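Local coordinates for protein MJ1225 (Methanocaldococcus jannaschii, PDB 3KH5) that binds AMP and ADP, contains four CBS motifs and is probably an archaeal counterpart of the nucleotide-sensing gamma subunit of AMP-activated protein kinase, at residues A171-M174 with V175-F179; I193-S196 with T197-I200. All coordinates share one frame; numbering follows the deposited sequence.

Contact 1: residues A171-M174 with V175-F179. With ADP (adenosine-5'-diphosphate), chain E.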
loop_
_atom_site.group_PDB
_atom_site.type_symbol
_atom_site.label_atom_id
_atom_site.label_comp_id
_atom_site.label_asym_id
_atom_site.label_seq_id
_atom_site.Cartn_x
_atom_site.Cartn_y
_atom_site.Cartn_z
ATOM N N ALA A 171 -5.579 -11.892 -3.135
ATOM C CA ALA A 171 -4.157 -11.530 -3.202
ATOM C C ALA A 171 -3.650 -11.429 -4.640
ATOM O O ALA A 171 -2.879 -10.525 -4.983
ATOM C CB ALA A 171 -3.317 -12.528 -2.415
ATOM N N ARG A 172 -4.068 -12.387 -5.463
ATOM C CA ARG A 172 -3.797 -12.373 -6.893
ATOM C C ARG A 172 -4.357 -11.117 -7.524
ATOM O O ARG A 172 -3.661 -10.426 -8.265
ATOM C CB ARG A 172 -4.453 -13.578 -7.540
ATOM C CG ARG A 172 -3.722 -14.854 -7.298
ATOM C CD ARG A 172 -2.906 -15.171 -8.512
ATOM N NE ARG A 172 -3.114 -16.566 -8.856
ATOM C CZ ARG A 172 -2.215 -17.332 -9.459
ATOM N NH1 ARG A 172 -1.027 -16.843 -9.793
ATOM N NH2 ARG A 172 -2.505 -18.599 -9.727
ATOM N N THR A 173 -5.621 -10.826 -7.217
ATOM C CA THR A 173 -6.296 -9.657 -7.763
ATOM C C THR A 173 -5.536 -8.388 -7.409
ATOM O O THR A 173 -5.338 -7.534 -8.270
ATOM C CB THR A 173 -7.763 -9.554 -7.285
ATOM O OG1 THR A 173 -8.456 -10.767 -7.596
ATOM C CG2 THR A 173 -8.482 -8.398 -7.964
ATOM N N MET A 174 -5.101 -8.270 -6.154
ATOM C CA MET A 174 -4.367 -7.084 -5.715
ATOM C C MET A 174 -3.048 -6.933 -6.469
ATOM O O MET A 174 -2.743 -5.863 -7.004
ATOM C CB MET A 174 -4.086 -7.142 -4.208
ATOM C CG MET A 174 -5.286 -6.903 -3.308
ATOM S SD MET A 174 -4.834 -7.012 -1.560
ATOM C CE MET A 174 -6.410 -6.599 -0.809
ATOM N N VAL A 175 -2.266 -8.010 -6.497
ATOM C CA VAL A 175 -0.910 -7.973 -7.042
ATOM C C VAL A 175 -0.881 -7.825 -8.566
ATOM O O VAL A 175 -0.098 -7.028 -9.095
ATOM C CB VAL A 175 -0.070 -9.185 -6.561
ATOM C CG1 VAL A 175 1.242 -9.299 -7.335
ATOM C CG2 VAL A 175 0.205 -9.076 -5.063
ATOM N N ARG A 176 -1.742 -8.568 -9.263
ATOM C CA ARG A 176 -1.842 -8.464 -10.727
ATOM C C ARG A 176 -2.274 -7.074 -11.195
ATOM O O ARG A 176 -1.785 -6.573 -12.211
ATOM C CB ARG A 176 -2.813 -9.504 -11.298
ATOM C CG ARG A 176 -2.400 -10.970 -11.124
ATOM C CD ARG A 176 -1.170 -11.348 -11.960
ATOM N NE ARG A 176 -1.146 -10.739 -13.290
ATOM C CZ ARG A 176 -0.040 -10.602 -14.017
ATOM N NH1 ARG A 176 1.126 -11.028 -13.543
ATOM N NH2 ARG A 176 -0.092 -10.034 -15.216
ATOM N N ASN A 177 -3.186 -6.453 -10.455
ATOM C CA ASN A 177 -3.723 -5.155 -10.848
ATOM C C ASN A 177 -2.945 -3.976 -10.263
ATOM O O ASN A 177 -3.138 -2.826 -10.687
ATOM C CB ASN A 177 -5.188 -5.065 -10.427
ATOM C CG ASN A 177 -6.096 -5.924 -11.279
ATOM O OD1 ASN A 177 -6.492 -5.523 -12.374
ATOM N ND2 ASN A 177 -6.445 -7.106 -10.776
ATOM N N GLY A 178 -2.084 -4.260 -9.287
ATOM C CA GLY A 178 -1.344 -3.224 -8.560
ATOM C C GLY A 178 -2.205 -2.333 -7.676
ATOM O O GLY A 178 -1.909 -1.145 -7.520
ATOM N N PHE A 179 -3.268 -2.899 -7.100
ATOM C CA PHE A 179 -4.167 -2.159 -6.200
ATOM C C PHE A 179 -4.110 -2.691 -4.776
ATOM O O PHE A 179 -4.434 -3.858 -4.532
ATOM C CB PHE A 179 -5.628 -2.223 -6.672
ATOM C CG PHE A 179 -5.850 -1.743 -8.080
ATOM C CD1 PHE A 179 -5.176 -0.633 -8.577
ATOM C CD2 PHE A 179 -6.771 -2.385 -8.901
ATOM C CE1 PHE A 179 -5.391 -0.186 -9.881
ATOM C CE2 PHE A 179 -6.996 -1.944 -10.206
ATOM C CZ PHE A 179 -6.304 -0.841 -10.695
HETATM P PB ADP E . -4.261 1.936 -4.312
HETATM O O1B ADP E . -4.048 2.766 -3.098
HETATM O O2B ADP E . -5.557 0.928 -4.161
HETATM O O3B ADP E . -3.011 0.974 -4.676
HETATM P PA ADP E . -3.535 3.798 -6.386
HETATM O O1A ADP E . -3.379 5.179 -5.869
HETATM O O2A ADP E . -2.151 2.982 -6.526
HETATM O O3A ADP E . -4.583 2.884 -5.557
HETATM O "O5'" ADP E . -4.316 3.791 -7.773
HETATM C "C5'" ADP E . -3.775 4.288 -9.011
HETATM C "C4'" ADP E . -4.986 4.470 -9.966
HETATM O "O4'" ADP E . -5.730 3.208 -9.985
HETATM C "C3'" ADP E . -5.963 5.557 -9.482
HETATM O "O3'" ADP E . -6.532 6.225 -10.613
HETATM C "C2'" ADP E . -7.040 4.770 -8.729
HETATM O "O2'" ADP E . -8.315 5.433 -8.783
HETATM C "C1'" ADP E . -7.081 3.435 -9.489
HETATM N N9 ADP E . -7.537 2.322 -8.583
HETATM C C8 ADP E . -7.162 2.101 -7.318
HETATM N N7 ADP E . -7.790 1.024 -6.840
HETATM C C5 ADP E . -8.572 0.550 -7.799
HETATM C C6 ADP E . -9.445 -0.531 -7.884
HETATM N N6 ADP E . -9.628 -1.347 -6.846
HETATM N N1 ADP E . -10.100 -0.738 -9.039
HETATM C C2 ADP E . -9.925 0.073 -10.078
HETATM N N3 ADP E . -9.098 1.110 -10.026
HETATM C C4 ADP E . -8.410 1.374 -8.905
#

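Contact 2: residues I193-S196 with T197-I200. With AMP (adenosine monophosphate), chain C.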
loop_
_atom_site.group_PDB
_atom_site.type_symbol
_atom_site.label_atom_id
_atom_site.label_comp_id
_atom_site.label_asym_id
_atom_site.label_seq_id
_atom_site.Cartn_x
_atom_site.Cartn_y
_atom_site.Cartn_z
ATOM N N ILE A 193 -14.523 -3.242 2.704
ATOM C CA ILE A 193 -13.270 -2.935 2.018
ATOM C C ILE A 193 -12.175 -3.850 2.578
ATOM O O ILE A 193 -12.195 -4.208 3.758
ATOM C CB ILE A 193 -12.887 -1.429 2.151
ATOM C CG1 ILE A 193 -11.792 -1.035 1.142
ATOM C CG2 ILE A 193 -12.504 -1.071 3.598
ATOM C CD1 ILE A 193 -11.629 0.476 0.938
ATOM N N ILE A 194 -11.241 -4.239 1.718
ATOM C CA ILE A 194 -10.110 -5.074 2.107
ATOM C C ILE A 194 -8.839 -4.475 1.488
ATOM O O ILE A 194 -8.850 -4.068 0.319
ATOM C CB ILE A 194 -10.340 -6.565 1.689
ATOM C CG1 ILE A 194 -9.297 -7.489 2.330
ATOM C CG2 ILE A 194 -10.367 -6.737 0.167
ATOM C CD1 ILE A 194 -9.584 -7.819 3.788
ATOM N N THR A 195 -7.766 -4.385 2.278
ATOM C CA THR A 195 -6.493 -3.822 1.801
ATOM C C THR A 195 -5.324 -4.770 2.096
ATOM O O THR A 195 -5.477 -5.709 2.876
ATOM C CB THR A 195 -6.200 -2.406 2.391
ATOM O OG1 THR A 195 -5.744 -2.517 3.745
ATOM C CG2 THR A 195 -7.439 -1.503 2.334
ATOM N N SER A 196 -4.167 -4.527 1.478
ATOM C CA SER A 196 -2.972 -5.351 1.714
ATOM C C SER A 196 -2.542 -5.362 3.190
ATOM O O SER A 196 -1.974 -6.345 3.673
ATOM C CB SER A 196 -1.811 -4.895 0.829
ATOM O OG SER A 196 -1.456 -3.548 1.091
ATOM N N THR A 197 -2.835 -4.263 3.890
ATOM C CA THR A 197 -2.569 -4.085 5.325
ATOM C C THR A 197 -3.316 -5.117 6.184
ATOM O O THR A 197 -2.760 -5.664 7.148
ATOM C CB THR A 197 -2.939 -2.633 5.762
ATOM O OG1 THR A 197 -1.945 -1.719 5.278
ATOM C CG2 THR A 197 -3.030 -2.500 7.274
ATOM N N ASP A 198 -4.571 -5.374 5.817
ATOM C CA ASP A 198 -5.389 -6.407 6.454
ATOM C C ASP A 198 -4.724 -7.778 6.373
ATOM O O ASP A 198 -4.812 -8.576 7.310
ATOM C CB ASP A 198 -6.769 -6.469 5.793
ATOM C CG ASP A 198 -7.587 -5.215 6.033
ATOM O OD1 ASP A 198 -7.646 -4.752 7.190
ATOM O OD2 ASP A 198 -8.178 -4.690 5.065
ATOM N N PHE A 199 -4.061 -8.043 5.248
ATOM C CA PHE A 199 -3.370 -9.311 5.050
ATOM C C PHE A 199 -2.134 -9.428 5.977
ATOM O O PHE A 199 -1.878 -10.517 6.520
ATOM C CB PHE A 199 -3.061 -9.570 3.553
ATOM C CG PHE A 199 -4.305 -9.744 2.670
ATOM C CD1 PHE A 199 -5.592 -9.756 3.218
ATOM C CD2 PHE A 199 -4.176 -9.926 1.291
ATOM C CE1 PHE A 199 -6.723 -9.921 2.408
ATOM C CE2 PHE A 199 -5.305 -10.097 0.473
ATOM C CZ PHE A 199 -6.578 -10.092 1.037
ATOM N N ILE A 200 -1.408 -8.316 6.189
ATOM C CA ILE A 200 -0.281 -8.287 7.148
ATOM C C ILE A 200 -0.755 -8.467 8.586
ATOM O O ILE A 200 -0.123 -9.186 9.382
ATOM C CB ILE A 200 0.514 -6.941 7.156
ATOM C CG1 ILE A 200 0.778 -6.389 5.732
ATOM C CG2 ILE A 200 1.863 -7.109 7.913
ATOM C CD1 ILE A 200 1.656 -7.285 4.877
HETATM P P AMP C . -4.393 1.084 4.312
HETATM O O1P AMP C . -3.159 1.578 4.974
HETATM O O2P AMP C . -4.057 -0.097 3.262
HETATM O O3P AMP C . -5.123 2.233 3.431
HETATM O "O5'" AMP C . -5.484 0.484 5.323
HETATM C "C5'" AMP C . -5.346 0.529 6.764
HETATM C "C4'" AMP C . -6.673 0.139 7.421
HETATM O "O4'" AMP C . -7.635 1.133 6.965
HETATM C "C3'" AMP C . -7.098 -1.221 6.837
HETATM O "O3'" AMP C . -7.697 -2.047 7.857
HETATM C "C2'" AMP C . -8.146 -0.839 5.793
HETATM O "O2'" AMP C . -9.134 -1.870 5.681
HETATM C "C1'" AMP C . -8.750 0.438 6.384
HETATM N N9 AMP C . -9.359 1.319 5.345
HETATM C C8 AMP C . -8.788 1.734 4.209
HETATM N N7 AMP C . -9.638 2.507 3.533
HETATM C C5 AMP C . -10.756 2.582 4.245
HETATM C C6 AMP C . -11.966 3.231 4.055
HETATM N N6 AMP C . -12.170 3.961 2.960
HETATM N N1 AMP C . -12.923 3.109 4.994
HETATM C C2 AMP C . -12.727 2.382 6.091
HETATM N N3 AMP C . -11.581 1.750 6.302
HETATM C C4 AMP C . -10.583 1.833 5.400
#

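Contact 1: residues A171-M174 with V175-F179
Thr173 and Asn177, one helical turn apart, lie side by side and point the same way, and the amide of Asn177 turns back to bind the backbone it has just left. With CG beside the backbone N (chi1 -73°), its ND2 reaches Thr173 O at 2.8 Å, with an N-H...O angle of 167°. The acceptor lies in the amide plane, and ND2 sits in the carbonyl plane on a lone pair. Asn177 N meets the same oxygen from above that plane, at 3.3 Å, so two donors of one residue grip Thr173 O; it is the ND2 bond, with its acceptor in the amide plane, that holds the rotation of the amide. The methyl CG2 of Thr173 rests against Asn177 ND2 at 3.7 Å, while its OG1 turns the other way and is bonded to Asp169 O.

The chain then leaves the helix. Gly178 has a positive phi (68°), and Met174 O takes a bond from Phe179 N at 3.0 Å, beside a weak one from Gly178 N. This turn sets the Phe179 ring between two partners: Asn177 O stands 3.5 Å above the centre of one face, and the adenine of ADP lies over the other. There the atoms match closely, Phe179 CD2 to ADP C6 being 3.4 Å and CZ to ADP N3 3.5 Å. The helix end thus supplies an aromatic wall of the ADP pocket, whose ligand is also held by Thr155, Arg180 and Asp274.

Around helix 167-177, Ala171 and Val175 pack on Val58 of helix 54-63, Met174 touches Met55 of that helix, Met174 and Thr173 touch Leu182 of strand 181-186, and Thr173, Asn177 and Phe179 touch Ile159 in a loop.

Contact 2: residues I193-S196 with T197-I200
Asp198 and Thr195 meet where the strand gives way to the helix, OD2 of the one accepting from the backbone N of the other, and the Asp198 side chain can be followed atom by atom. CB lies 3.3 Å from Thr195 O and 3.7 Å from Ile194 CD1, against the backbone turn that it helps to close. At CG, placed beside the backbone N (chi1 -66°), the carboxylate faces the sugar. OD1 accepts from AMP O3' at 2.8 Å. OD2 has two donors: AMP O2' at 3.0 Å, and Thr195 N at 2.8 Å with an N-H...O angle of 159°. Thr195 N arrives on the anti side of OD2, 21° out of the carboxylate plane.

Thr195 and Asp198 form a capping box; OG1 of Thr195, the N-cap residue, accepts weakly from Thr197 N. Thr195 OG1 also donates to AMP O2P at 3.0 Å, and Thr197 OG1 adds a weak bond to that phosphate oxygen. On the strand, Ile193 CD1 lies 3.9 Å from AMP N7, against one face of the base. The neighbouring Ile194 serves the protein interior instead: its CG1 packs obliquely on Phe199 CE1 at 3.5 Å, with the Phe199 ring further enclosed by helices 167-177 and 225-228.

The chemistry joins folding to binding. One carboxylate takes part in the capping box and accepts from both ribose hydroxyls, a pairing consistent with the ribose-binding aspartate of CBS nucleotide sites. Since Thr195 N already engages OD2, the carboxylate is positioned by the protein's own backbone as well as by the ligand. The start of helix 196-203 lies roughly toward the phosphate, and its dipole may help to stabilise the negative charge.

Both contacts fall within the third CBS motif, in series along the chain, with centres about 12 Å apart, yet they serve different nucleotides. Contact 1 ends in a ring lying face-on over the adenine of an ADP; contact 2 holds the ribose and phosphate of AMP. Met174 joins them physically: its extended chain leaves the helix of contact 1 and puts CE 3.6 Å from Thr195 C, while SD lies 3.7 Å from Phe199 CE2. Arg181 links the two sites, its NH2 bonded to the ADP and its NH1 to the AMP.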